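Local coordinates for protein fanconi-associated nuclease 1 homolog (Pseudomonas aeruginosa, PDB 5Y7Q) that belongs to the FAN1 nuclease family, with HTH, SAP and VRR-NUC sequence regions in one largely helical chain that is bound to nucleic acid in this model, at residues Glu56-Leu61 / Arg197-Gly202; Cys193-Leu198 / Arg234-Val239; Glu268-Ala271 / Leu275-Arg278; Leu282-Ala287 / Pro309-Arg314. All blocks are in the same frame, centred on the assembly; numbering follows the deposited sequence.

How the contacts relate
Contacts 1 and 2 sit together, their centres about 6 Å apart, and overlap on helix 190-201, sharing Arg197 and Leu198; that helix meets the end of helix 42-57 in contact 1 and the start of helix 236-253 in contact 2. Leu61 of contact 1 packs against Val239 of contact 2. Contact 3, its centre about 16 Å from that of contact 2, touches it where Leu275 reaches the backbone of Asp238. Contacts 3 and 4, centres about 14 Å apart, follow in series on helix 273-292. Contacts 1 and 4 are furthest apart, their centres about 31 Å from each other. Packing thus runs from the HTH region through helices 190-201, 236-253 and 273-292 to helix 311-321.

Contact 1. Residues Glu56-Leu61 / Arg197-Gly202; sequences ERYADL and RLMYFG
Met199 meets Tyr58 in a Met-aromatic contact and Leu61 by apolar packing, joining the end of helix 42-57, in the HTH region, to the last turn of helix 190-201. The two backbone segments are nearest at Tyr58 and Met199, whose CA atoms are 8.1 Å apart. Met199 CG lies over one face of the Tyr58 ring, displaced toward the rim, 4.3 Å from the ring centroid and 21° off its normal, as a CH-pi contact. The sulfur follows obliquely, with Met199 SD 4.6 Å from the same centroid. Tyr58 CG is anti to the carbonyl carbon (chi1 -73°), which sends the ring across to the methionine, and the two side chains run antiparallel, side against side.

Apolar packing extends the contact on the sulfur side, where Leu61 brings in one methyl branch. Leu61 and Val239 of helix 236-253 also touch, so the leucine links the end of helix 42-57 to a third helix. Among polar groups, a backbone hydrogen bond runs from Leu61 N to Tyr58 O; both residues point their CB atoms toward helix 190-201. Beside it, Arg57 gives its carbonyl to Arg231 NE and its NH2 to Ser227 O, while Trp53 makes a cation-pi contact with its guanidinium. The three touching residues are all buried. At the sulfur, Leu61 CD2 stands 3.7 Å from Met199 SD, roughly at right angles to the direction of the Tyr58 ring.

Contact 2. Residues Cys193-Leu198 / Arg234-Val239; sequences CDRLRL and RLRADV
Arg195, Val239 and Arg236 carry this packing of helix 190-201 against the first turn of helix 236-253. Arg195 buries the largest area here. Its CG is anti to the backbone N (chi1 177°), and the chain runs out straight before bending at chi3, which lays the guanidinium between the other two residues. One face receives Arg236 NH1, the opposite face Val239 CG1, which is 3.7 Å from Arg195 NH1 and displaced toward the rim of the group.

Arg236 reaches in from the start of its own helix, extended from CG to NE. The two arginine chains cross at about a right angle, yet their guanidinium groups lie flat on each other, with centres 4.2 Å apart and planes at 20°. Arg195 NH1 stands over the centre of the Arg236 group. Both facing nitrogens are donors, so no hydrogen bond joins them.

Val239 turns its CB toward helix 190-201, and the CG1 branch does double duty: besides the Arg195 face it meets Leu198 CD2 at 3.7 Å. Tyr242 and Leu243, further along helix 236-253, also pack on Leu198.

Acidic residues stand round the paired arginines. Asp240 makes a salt bridge with Arg195 NH2; Glu66 forms one with Arg236 NH2 and is a long, weak partner of Arg195 NE, while Asp63 is a longer, weak partner of Arg236. These carboxylates probably offset the like charges, allowing two cationic planes to stack beside an apolar valine.

Contact 3. Residues Glu268-Ala271 / Leu275-Arg278; sequences EPYA and LEGR
The backbone passes Glu276 most closely at Tyr270, the CA atoms 5.3 Å apart, as the extended residues 268-270 run beside the first turns of helix 273-292. Tyr270 N donates a hydrogen bond to Glu276 OE1 at 2.7 Å, with an N-H...O angle of 159°. The donor approaches from above the carboxylate plane, 50° out of it. Glu276 starts with CG anti to the backbone N and bends at chi2, which swings the carboxylate back to the preceding loop.

Residues 268-270 have polyproline II backbone angles, and the glutamate thus ties an extended lead-in to the helix that follows it. Nearby, Asn272 OD1 accepts a hydrogen bond from Leu275 N in the first turn. The second carboxylate oxygen lies alongside the proline, Glu276 OE2 being 3.2 Å from Pro269 CB, and it also forms a salt bridge with Arg279.

The Tyr270 ring leans on the start of the helix, where Leu275 CG sits over one face, 4.4 Å from Tyr270 CD2, while the ring and the Glu276 carboxylate are steeply inclined, their planes 72° apart. Leu245 of helix 236-253 also packs on Tyr270, and Ala241 of that helix on Leu275.

Contact 4. Residues Leu282-Ala287 / Pro309-Arg314; sequences LLFQFA and PGARLR
Phe284, on helix 273-292, reaches across to the N-terminal turn of helix 311-321, where Ala311 and Arg314 receive its ring. The backbones are nearest at Phe284 and Ala311, with CA atoms 6.9 Å apart. Phe284 CG is anti to the backbone N (chi1 -166°), and the ring enters edge first: Ala311 CA lies at the edge, in the ring plane, 3.6 Å from Phe284 CE1. The methyl group adds a second apolar touch, Ala311 CB standing 3.8 Å from Phe284 CD1.

This is the packing of a ring edge against the first turn of a helix, whose N-cap position is held by Gly310. The positive phi of Gly310 (86°) turns the chain from the loop into that helix, and its carbonyl carbon lies obliquely to the ring.

One turn on, Arg314 bends at chi2 and chi3, and its aliphatic part does the touching: Arg314 CG is 4.0 Å from Phe284 CZ. The guanidinium is turned steeply to the ring, planes 79° apart, and its NH2 forms a salt bridge with Glu291. Tyr303 of helix 296-304 meets the Phe284 ring edge-to-face and also touches Arg314. The nearest atom of the contact is about 4 Å from the bound nucleic acid.

Contact 1. Residues Glu56-Leu61 / Arg197-Gly202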
loop_
_atom_site.group_PDB
_atom_site.type_symbol
_atom_site.label_atom_id
_atom_site.label_comp_id
_atom_site.label_asym_id
_atom_site.label_seq_id
_atom_site.Cartn_x
_atom_site.Cartn_y
_atom_site.Cartn_z
ATOM N N GLU A 56 7.429 8.183 -26.585
ATOM C CA GLU A 56 7.092 7.104 -27.512
ATOM C C GLU A 56 5.800 6.384 -27.122
ATOM O O GLU A 56 4.980 6.075 -27.998
ATOM C CB GLU A 56 8.257 6.112 -27.633
ATOM C CG GLU A 56 8.736 5.517 -26.316
ATOM C CD GLU A 56 9.908 4.556 -26.483
ATOM O OE1 GLU A 56 10.445 4.472 -27.616
ATOM O OE2 GLU A 56 10.283 3.892 -25.479
ATOM N N ARG A 57 5.603 6.086 -25.827
ATOM C CA ARG A 57 4.460 5.254 -25.445
ATOM C C ARG A 57 3.170 6.049 -25.296
ATOM O O ARG A 57 2.079 5.489 -25.473
ATOM C CB ARG A 57 4.725 4.504 -24.138
ATOM C CG ARG A 57 6.115 3.961 -23.976
ATOM C CD ARG A 57 6.429 2.957 -25.039
ATOM N NE ARG A 57 6.224 1.597 -24.566
ATOM C CZ ARG A 57 7.093 0.949 -23.804
ATOM N NH1 ARG A 57 8.212 1.569 -23.443
ATOM N NH2 ARG A 57 6.838 -0.305 -23.425
ATOM N N TYR A 58 3.268 7.306 -24.862
ATOM C CA TYR A 58 2.105 8.151 -24.637
ATOM C C TYR A 58 1.858 9.180 -25.736
ATOM O O TYR A 58 0.982 10.031 -25.565
ATOM C CB TYR A 58 2.206 8.816 -23.274
ATOM C CG TYR A 58 1.942 7.817 -22.171
ATOM C CD1 TYR A 58 2.983 7.100 -21.600
ATOM C CD2 TYR A 58 0.649 7.559 -21.728
ATOM C CE1 TYR A 58 2.754 6.173 -20.607
ATOM C CE2 TYR A 58 0.414 6.634 -20.726
ATOM C CZ TYR A 58 1.474 5.947 -20.171
ATOM O OH TYR A 58 1.265 5.019 -19.175
ATOM N N ALA A 59 2.601 9.128 -26.850
ATOM C CA ALA A 59 2.578 10.225 -27.817
ATOM C C ALA A 59 1.170 10.687 -28.146
ATOM O O ALA A 59 0.948 11.876 -28.399
ATOM C CB ALA A 59 3.275 9.814 -29.114
ATOM N N ASP A 60 0.206 9.768 -28.134
ATOM C CA ASP A 60 -1.170 10.084 -28.488
ATOM C C ASP A 60 -1.956 10.707 -27.341
ATOM O O ASP A 60 -3.024 11.283 -27.576
ATOM C CB ASP A 60 -1.868 8.809 -28.964
ATOM C CG ASP A 60 -1.300 7.559 -28.312
ATOM O OD1 ASP A 60 -0.069 7.494 -28.090
ATOM O OD2 ASP A 60 -2.089 6.638 -28.014
ATOM N N LEU A 61 -1.467 10.593 -26.116
ATOM C CA LEU A 61 -2.179 11.057 -24.939
ATOM C C LEU A 61 -1.776 12.461 -24.490
ATOM O O LEU A 61 -2.427 13.025 -23.604
ATOM C CB LEU A 61 -1.947 10.054 -23.801
ATOM C CG LEU A 61 -2.912 9.966 -22.634
ATOM C CD1 LEU A 61 -3.224 8.513 -22.400
ATOM C CD2 LEU A 61 -2.270 10.576 -21.397
ATOM N N ARG A 197 5.122 11.614 -13.943
ATOM C CA ARG A 197 5.403 10.508 -13.030
ATOM C C ARG A 197 4.274 9.475 -13.023
ATOM O O ARG A 197 4.512 8.267 -13.158
ATOM C CB ARG A 197 5.611 11.068 -11.621
ATOM C CG ARG A 197 6.372 10.165 -10.703
ATOM C CD ARG A 197 6.987 10.968 -9.576
ATOM N NE ARG A 197 5.988 11.789 -8.907
ATOM C CZ ARG A 197 5.123 11.331 -8.018
ATOM N NH1 ARG A 197 5.140 10.055 -7.688
ATOM N NH2 ARG A 197 4.242 12.142 -7.466
ATOM N N LEU A 198 3.034 9.938 -12.860
ATOM C CA LEU A 198 1.923 9.012 -12.791
ATOM C C LEU A 198 1.698 8.349 -14.144
ATOM O O LEU A 198 1.350 7.168 -14.211
ATOM C CB LEU A 198 0.676 9.734 -12.283
ATOM C CG LEU A 198 -0.633 9.175 -12.827
ATOM C CD1 LEU A 198 -1.105 7.992 -11.989
ATOM C CD2 LEU A 198 -1.729 10.223 -12.974
ATOM N N MET A 199 1.940 9.060 -15.243
ATOM C CA MET A 199 1.829 8.381 -16.537
ATOM C C MET A 199 2.866 7.260 -16.683
ATOM O O MET A 199 2.556 6.179 -17.203
ATOM C CB MET A 199 1.947 9.382 -17.684
ATOM C CG MET A 199 0.618 9.807 -18.248
ATOM S SD MET A 199 0.836 11.046 -19.530
ATOM C CE MET A 199 1.551 12.330 -18.515
ATOM N N TYR A 200 4.101 7.489 -16.232
ATOM C CA TYR A 200 5.113 6.450 -16.383
ATOM C C TYR A 200 4.861 5.274 -15.437
ATOM O O TYR A 200 4.981 4.117 -15.848
ATOM C CB TYR A 200 6.503 7.035 -16.161
ATOM C CG TYR A 200 7.659 6.037 -16.222
ATOM C CD1 TYR A 200 8.246 5.709 -17.430
ATOM C CD2 TYR A 200 8.191 5.458 -15.060
ATOM C CE1 TYR A 200 9.305 4.823 -17.506
ATOM C CE2 TYR A 200 9.259 4.572 -15.132
ATOM C CZ TYR A 200 9.812 4.259 -16.368
ATOM O OH TYR A 200 10.873 3.382 -16.478
ATOM N N PHE A 201 4.520 5.543 -14.172
ATOM C CA PHE A 201 4.440 4.488 -13.169
ATOM C C PHE A 201 3.080 3.820 -13.060
ATOM O O PHE A 201 3.000 2.731 -12.482
ATOM C CB PHE A 201 4.797 5.027 -11.785
ATOM C CG PHE A 201 6.271 5.174 -11.553
ATOM C CD1 PHE A 201 7.113 4.086 -11.642
ATOM C CD2 PHE A 201 6.815 6.401 -11.234
ATOM C CE1 PHE A 201 8.486 4.229 -11.427
ATOM C CE2 PHE A 201 8.183 6.547 -11.004
ATOM C CZ PHE A 201 9.020 5.470 -11.110
ATOM N N GLY A 202 2.023 4.418 -13.603
ATOM C CA GLY A 202 0.681 3.939 -13.321
ATOM C C GLY A 202 0.160 4.226 -11.925
ATOM O O GLY A 202 -0.870 3.666 -11.549
#

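Contact 2. Residues Cys193-Leu198 / Arg234-Val239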
loop_
_atom_site.group_PDB
_atom_site.type_symbol
_atom_site.label_atom_id
_atom_site.label_comp_id
_atom_site.label_asym_id
_atom_site.label_seq_id
_atom_site.Cartn_x
_atom_site.Cartn_y
_atom_site.Cartn_z
ATOM N N CYS A 193 4.872 17.745 -13.793
ATOM C CA CYS A 193 5.801 16.673 -13.450
ATOM C C CYS A 193 5.087 15.495 -12.786
ATOM O O CYS A 193 5.336 14.331 -13.129
ATOM C CB CYS A 193 6.896 17.210 -12.540
ATOM S SG CYS A 193 8.001 18.292 -13.436
ATOM N N ASP A 194 4.216 15.769 -11.812
ATOM C CA ASP A 194 3.507 14.669 -11.183
ATOM C C ASP A 194 2.638 13.947 -12.205
ATOM O O ASP A 194 2.529 12.713 -12.168
ATOM C CB ASP A 194 2.704 15.170 -9.973
ATOM C CG ASP A 194 3.617 15.569 -8.782
ATOM O OD1 ASP A 194 4.821 15.188 -8.764
ATOM O OD2 ASP A 194 3.134 16.274 -7.867
ATOM N N ARG A 195 2.077 14.680 -13.167
ATOM C CA ARG A 195 1.318 14.016 -14.215
ATOM C C ARG A 195 2.221 13.114 -15.044
ATOM O O ARG A 195 1.802 12.021 -15.456
ATOM C CB ARG A 195 0.597 15.041 -15.095
ATOM C CG ARG A 195 -0.151 14.403 -16.233
ATOM C CD ARG A 195 -0.903 15.400 -17.074
ATOM N NE ARG A 195 -2.250 15.636 -16.560
ATOM C CZ ARG A 195 -3.369 15.194 -17.133
ATOM N NH1 ARG A 195 -3.330 14.478 -18.261
ATOM N NH2 ARG A 195 -4.538 15.469 -16.568
ATOM N N LEU A 196 3.479 13.527 -15.269
ATOM C CA LEU A 196 4.389 12.666 -16.024
ATOM C C LEU A 196 4.776 11.427 -15.219
ATOM O O LEU A 196 4.752 10.308 -15.743
ATOM C CB LEU A 196 5.638 13.431 -16.449
ATOM C CG LEU A 196 5.554 14.635 -17.401
ATOM C CD1 LEU A 196 6.926 15.294 -17.449
ATOM C CD2 LEU A 196 5.080 14.287 -18.824
ATOM N N ARG A 197 5.122 11.614 -13.943
ATOM C CA ARG A 197 5.403 10.508 -13.030
ATOM C C ARG A 197 4.274 9.475 -13.023
ATOM O O ARG A 197 4.512 8.267 -13.158
ATOM C CB ARG A 197 5.611 11.068 -11.621
ATOM C CG ARG A 197 6.372 10.165 -10.703
ATOM C CD ARG A 197 6.987 10.968 -9.576
ATOM N NE ARG A 197 5.988 11.789 -8.907
ATOM C CZ ARG A 197 5.123 11.331 -8.018
ATOM N NH1 ARG A 197 5.140 10.055 -7.688
ATOM N NH2 ARG A 197 4.242 12.142 -7.466
ATOM N N LEU A 198 3.034 9.938 -12.860
ATOM C CA LEU A 198 1.923 9.012 -12.791
ATOM C C LEU A 198 1.698 8.349 -14.144
ATOM O O LEU A 198 1.350 7.168 -14.211
ATOM C CB LEU A 198 0.676 9.734 -12.283
ATOM C CG LEU A 198 -0.633 9.175 -12.827
ATOM C CD1 LEU A 198 -1.105 7.992 -11.989
ATOM C CD2 LEU A 198 -1.729 10.223 -12.974
ATOM N N ARG A 234 -4.853 4.310 -20.917
ATOM C CA ARG A 234 -5.295 4.307 -22.313
ATOM C C ARG A 234 -5.811 5.692 -22.690
ATOM O O ARG A 234 -5.219 6.364 -23.536
ATOM C CB ARG A 234 -6.337 3.214 -22.550
ATOM C CG ARG A 234 -5.760 1.801 -22.552
ATOM C CD ARG A 234 -6.785 0.794 -23.059
ATOM N NE ARG A 234 -8.157 1.255 -22.835
ATOM C CZ ARG A 234 -9.003 1.612 -23.803
ATOM N NH1 ARG A 234 -8.630 1.548 -25.082
ATOM N NH2 ARG A 234 -10.227 2.026 -23.489
ATOM N N LEU A 235 -6.914 6.128 -22.081
ATOM C CA LEU A 235 -7.451 7.460 -22.349
ATOM C C LEU A 235 -6.730 8.526 -21.531
ATOM O O LEU A 235 -6.211 8.264 -20.446
ATOM C CB LEU A 235 -8.944 7.534 -22.031
ATOM C CG LEU A 235 -9.926 6.654 -22.800
ATOM C CD1 LEU A 235 -10.262 5.404 -22.000
ATOM C CD2 LEU A 235 -11.188 7.444 -23.113
ATOM N N ARG A 236 -6.725 9.752 -22.052
ATOM C CA ARG A 236 -6.281 10.873 -21.238
ATOM C C ARG A 236 -7.193 11.065 -20.035
ATOM O O ARG A 236 -6.717 11.286 -18.913
ATOM C CB ARG A 236 -6.231 12.148 -22.070
ATOM C CG ARG A 236 -5.953 13.360 -21.224
ATOM C CD ARG A 236 -5.907 14.623 -22.038
ATOM N NE ARG A 236 -5.251 15.677 -21.274
ATOM C CZ ARG A 236 -3.933 15.841 -21.213
ATOM N NH1 ARG A 236 -3.423 16.824 -20.485
ATOM N NH2 ARG A 236 -3.121 15.028 -21.880
ATOM N N ALA A 237 -8.511 10.961 -20.242
ATOM C CA ALA A 237 -9.460 11.184 -19.152
ATOM C C ALA A 237 -9.254 10.235 -17.982
ATOM O O ALA A 237 -9.698 10.550 -16.877
ATOM C CB ALA A 237 -10.897 11.057 -19.644
ATOM N N ASP A 238 -8.600 9.087 -18.193
ATOM C CA ASP A 238 -8.327 8.178 -17.079
ATOM C C ASP A 238 -7.184 8.697 -16.214
ATOM O O ASP A 238 -7.253 8.611 -14.981
ATOM C CB ASP A 238 -8.028 6.763 -17.588
ATOM C CG ASP A 238 -9.230 6.124 -18.279
ATOM O OD1 ASP A 238 -9.029 5.213 -19.119
ATOM O OD2 ASP A 238 -10.375 6.550 -17.991
ATOM N N VAL A 239 -6.136 9.252 -16.835
ATOM C CA VAL A 239 -5.157 10.042 -16.086
ATOM C C VAL A 239 -5.852 11.175 -15.333
ATOM O O VAL A 239 -5.710 11.306 -14.107
ATOM C CB VAL A 239 -4.072 10.591 -17.027
ATOM C CG1 VAL A 239 -3.010 11.359 -16.232
ATOM C CG2 VAL A 239 -3.467 9.475 -17.861
#

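Contact 3. Residues Glu268-Ala271 / Leu275-Arg278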
loop_
_atom_site.group_PDB
_atom_site.type_symbol
_atom_site.label_atom_id
_atom_site.label_comp_id
_atom_site.label_asym_id
_atom_site.label_seq_id
_atom_site.Cartn_x
_atom_site.Cartn_y
_atom_site.Cartn_z
ATOM N N GLU A 268 -21.826 8.800 -10.843
ATOM C CA GLU A 268 -21.856 7.644 -11.725
ATOM C C GLU A 268 -20.540 6.866 -11.619
ATOM O O GLU A 268 -19.480 7.457 -11.398
ATOM C CB GLU A 268 -22.089 8.083 -13.171
ATOM C CG GLU A 268 -23.368 8.892 -13.411
ATOM C CD GLU A 268 -23.092 10.321 -13.878
ATOM O OE1 GLU A 268 -22.149 10.953 -13.345
ATOM O OE2 GLU A 268 -23.817 10.809 -14.777
ATOM N N PRO A 269 -20.579 5.538 -11.755
ATOM C CA PRO A 269 -19.331 4.762 -11.739
ATOM C C PRO A 269 -18.514 4.947 -13.018
ATOM O O PRO A 269 -19.050 5.174 -14.106
ATOM C CB PRO A 269 -19.816 3.315 -11.590
ATOM C CG PRO A 269 -21.196 3.432 -11.013
ATOM C CD PRO A 269 -21.761 4.665 -11.646
ATOM N N TYR A 270 -17.190 4.850 -12.870
ATOM C CA TYR A 270 -16.293 5.027 -14.007
ATOM C C TYR A 270 -16.371 3.827 -14.938
ATOM O O TYR A 270 -16.602 2.692 -14.510
ATOM C CB TYR A 270 -14.832 5.203 -13.562
ATOM C CG TYR A 270 -14.483 6.521 -12.914
ATOM C CD1 TYR A 270 -14.452 7.697 -13.648
ATOM C CD2 TYR A 270 -14.143 6.580 -11.566
ATOM C CE1 TYR A 270 -14.114 8.912 -13.051
ATOM C CE2 TYR A 270 -13.812 7.780 -10.956
ATOM C CZ TYR A 270 -13.795 8.945 -11.704
ATOM O OH TYR A 270 -13.459 10.130 -11.093
ATOM N N ALA A 271 -16.166 4.090 -16.230
ATOM C CA ALA A 271 -16.043 2.996 -17.183
ATOM C C ALA A 271 -14.859 2.102 -16.829
ATOM O O ALA A 271 -15.018 0.892 -16.641
ATOM C CB ALA A 271 -15.914 3.551 -18.602
ATOM N N LEU A 275 -9.896 2.071 -12.228
ATOM C CA LEU A 275 -10.158 3.417 -11.714
ATOM C C LEU A 275 -11.353 3.431 -10.757
ATOM O O LEU A 275 -11.324 4.108 -9.714
ATOM C CB LEU A 275 -10.407 4.347 -12.896
ATOM C CG LEU A 275 -10.038 5.825 -12.864
ATOM C CD1 LEU A 275 -8.652 6.033 -12.307
ATOM C CD2 LEU A 275 -10.116 6.351 -14.286
ATOM N N GLU A 276 -12.415 2.685 -11.105
ATOM C CA GLU A 276 -13.581 2.538 -10.237
ATOM C C GLU A 276 -13.206 1.894 -8.906
ATOM O O GLU A 276 -13.875 2.125 -7.891
ATOM C CB GLU A 276 -14.657 1.722 -10.962
ATOM C CG GLU A 276 -15.947 1.451 -10.181
ATOM C CD GLU A 276 -16.803 2.694 -9.957
ATOM O OE1 GLU A 276 -16.454 3.767 -10.487
ATOM O OE2 GLU A 276 -17.827 2.595 -9.243
ATOM N N GLY A 277 -12.132 1.101 -8.886
ATOM C CA GLY A 277 -11.599 0.635 -7.617
ATOM C C GLY A 277 -11.138 1.773 -6.728
ATOM O O GLY A 277 -11.493 1.841 -5.552
ATOM N N ARG A 278 -10.338 2.684 -7.282
ATOM C CA ARG A 278 -9.885 3.848 -6.522
ATOM C C ARG A 278 -11.065 4.661 -6.000
ATOM O O ARG A 278 -11.106 5.040 -4.820
ATOM C CB ARG A 278 -8.998 4.727 -7.400
ATOM C CG ARG A 278 -8.090 3.973 -8.358
ATOM C CD ARG A 278 -6.690 3.871 -7.798
ATOM N NE ARG A 278 -6.313 5.113 -7.151
ATOM C CZ ARG A 278 -5.332 5.214 -6.271
ATOM N NH1 ARG A 278 -4.635 4.133 -5.953
ATOM N NH2 ARG A 278 -5.054 6.393 -5.715
#

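Contact 4. Residues Leu282-Ala287 / Pro309-Arg314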
loop_
_atom_site.group_PDB
_atom_site.type_symbol
_atom_site.label_atom_id
_atom_site.label_comp_id
_atom_site.label_asym_id
_atom_site.label_seq_id
_atom_site.Cartn_x
_atom_site.Cartn_y
_atom_site.Cartn_z
ATOM N N LEU A 282 -12.320 5.205 -2.034
ATOM C CA LEU A 282 -12.424 6.528 -1.434
ATOM C C LEU A 282 -13.774 6.718 -0.750
ATOM O O LEU A 282 -13.847 7.147 0.411
ATOM C CB LEU A 282 -12.192 7.567 -2.517
ATOM C CG LEU A 282 -12.017 9.018 -2.186
ATOM C CD1 LEU A 282 -10.737 9.179 -1.452
ATOM C CD2 LEU A 282 -11.974 9.729 -3.505
ATOM N N LEU A 283 -14.860 6.393 -1.455
ATOM C CA LEU A 283 -16.174 6.364 -0.819
ATOM C C LEU A 283 -16.138 5.586 0.487
ATOM O O LEU A 283 -16.663 6.040 1.514
ATOM C CB LEU A 283 -17.202 5.737 -1.754
ATOM C CG LEU A 283 -17.603 6.662 -2.884
ATOM C CD1 LEU A 283 -18.604 5.940 -3.760
ATOM C CD2 LEU A 283 -18.194 7.930 -2.313
ATOM N N PHE A 284 -15.522 4.401 0.459
ATOM C CA PHE A 284 -15.426 3.584 1.667
ATOM C C PHE A 284 -14.863 4.397 2.834
ATOM O O PHE A 284 -15.504 4.523 3.886
ATOM C CB PHE A 284 -14.570 2.341 1.373
ATOM C CG PHE A 284 -14.658 1.252 2.415
ATOM C CD1 PHE A 284 -15.726 0.382 2.434
ATOM C CD2 PHE A 284 -13.645 1.078 3.344
ATOM C CE1 PHE A 284 -15.799 -0.615 3.385
ATOM C CE2 PHE A 284 -13.709 0.090 4.297
ATOM C CZ PHE A 284 -14.782 -0.759 4.322
ATOM N N GLN A 285 -13.685 5.002 2.651
ATOM C CA GLN A 285 -13.088 5.732 3.765
ATOM C C GLN A 285 -13.975 6.890 4.211
ATOM O O GLN A 285 -14.083 7.168 5.417
ATOM C CB GLN A 285 -11.703 6.228 3.383
ATOM C CG GLN A 285 -10.937 5.214 2.578
ATOM C CD GLN A 285 -9.503 5.076 3.019
ATOM O OE1 GLN A 285 -8.668 4.583 2.264
ATOM N NE2 GLN A 285 -9.203 5.508 4.252
ATOM N N PHE A 286 -14.618 7.578 3.258
ATOM C CA PHE A 286 -15.574 8.618 3.635
ATOM C C PHE A 286 -16.589 8.062 4.620
ATOM O O PHE A 286 -16.845 8.652 5.681
ATOM C CB PHE A 286 -16.301 9.169 2.408
ATOM C CG PHE A 286 -15.452 10.027 1.532
ATOM C CD1 PHE A 286 -14.145 10.315 1.870
ATOM C CD2 PHE A 286 -15.975 10.563 0.361
ATOM C CE1 PHE A 286 -13.378 11.112 1.059
ATOM C CE2 PHE A 286 -15.213 11.358 -0.459
ATOM C CZ PHE A 286 -13.910 11.634 -0.109
ATOM N N ALA A 287 -17.155 6.902 4.284
ATOM C CA ALA A 287 -18.133 6.261 5.151
ATOM C C ALA A 287 -17.548 5.945 6.522
ATOM O O ALA A 287 -18.191 6.194 7.547
ATOM C CB ALA A 287 -18.655 4.996 4.485
ATOM N N PRO A 309 -14.734 -4.262 -1.304
ATOM C CA PRO A 309 -14.977 -5.520 -0.581
ATOM C C PRO A 309 -15.216 -5.266 0.904
ATOM O O PRO A 309 -14.477 -4.523 1.552
ATOM C CB PRO A 309 -13.692 -6.318 -0.834
ATOM C CG PRO A 309 -12.666 -5.278 -1.089
ATOM C CD PRO A 309 -13.367 -4.189 -1.839
ATOM N N GLY A 310 -16.272 -5.877 1.445
ATOM C CA GLY A 310 -16.637 -5.652 2.833
ATOM C C GLY A 310 -17.519 -4.442 3.095
ATOM O O GLY A 310 -17.904 -4.223 4.251
ATOM N N ALA A 311 -17.880 -3.672 2.058
ATOM C CA ALA A 311 -18.694 -2.474 2.236
ATOM C C ALA A 311 -20.159 -2.786 2.536
ATOM O O ALA A 311 -20.765 -2.130 3.387
ATOM C CB ALA A 311 -18.598 -1.583 0.995
ATOM N N ARG A 312 -20.766 -3.739 1.823
ATOM C CA ARG A 312 -22.158 -4.093 2.101
ATOM C C ARG A 312 -22.361 -4.416 3.578
ATOM O O ARG A 312 -23.311 -3.938 4.214
ATOM C CB ARG A 312 -22.561 -5.284 1.238
ATOM C CG ARG A 312 -24.042 -5.470 1.045
ATOM C CD ARG A 312 -24.275 -6.926 0.756
ATOM N NE ARG A 312 -24.733 -7.240 -0.596
ATOM C CZ ARG A 312 -24.519 -8.403 -1.214
ATOM N NH1 ARG A 312 -23.831 -9.372 -0.631
ATOM N NH2 ARG A 312 -24.983 -8.591 -2.439
ATOM N N LEU A 313 -21.460 -5.220 4.136
ATOM C CA LEU A 313 -21.490 -5.532 5.561
ATOM C C LEU A 313 -21.477 -4.266 6.404
ATOM O O LEU A 313 -22.274 -4.116 7.340
ATOM C CB LEU A 313 -20.287 -6.403 5.895
ATOM C CG LEU A 313 -20.444 -7.576 6.818
ATOM C CD1 LEU A 313 -21.807 -8.127 6.660
ATOM C CD2 LEU A 313 -19.389 -8.592 6.400
ATOM N N ARG A 314 -20.560 -3.344 6.096
ATOM C CA ARG A 314 -20.499 -2.104 6.860
ATOM C C ARG A 314 -21.784 -1.291 6.711
ATOM O O ARG A 314 -22.150 -0.538 7.617
ATOM C CB ARG A 314 -19.283 -1.273 6.443
ATOM C CG ARG A 314 -17.912 -1.969 6.502
ATOM C CD ARG A 314 -17.648 -2.670 7.834
ATOM N NE ARG A 314 -18.091 -1.903 9.000
ATOM C CZ ARG A 314 -18.314 -2.433 10.202
ATOM N NH1 ARG A 314 -18.141 -3.748 10.409
ATOM N NH2 ARG A 314 -18.720 -1.646 11.194
#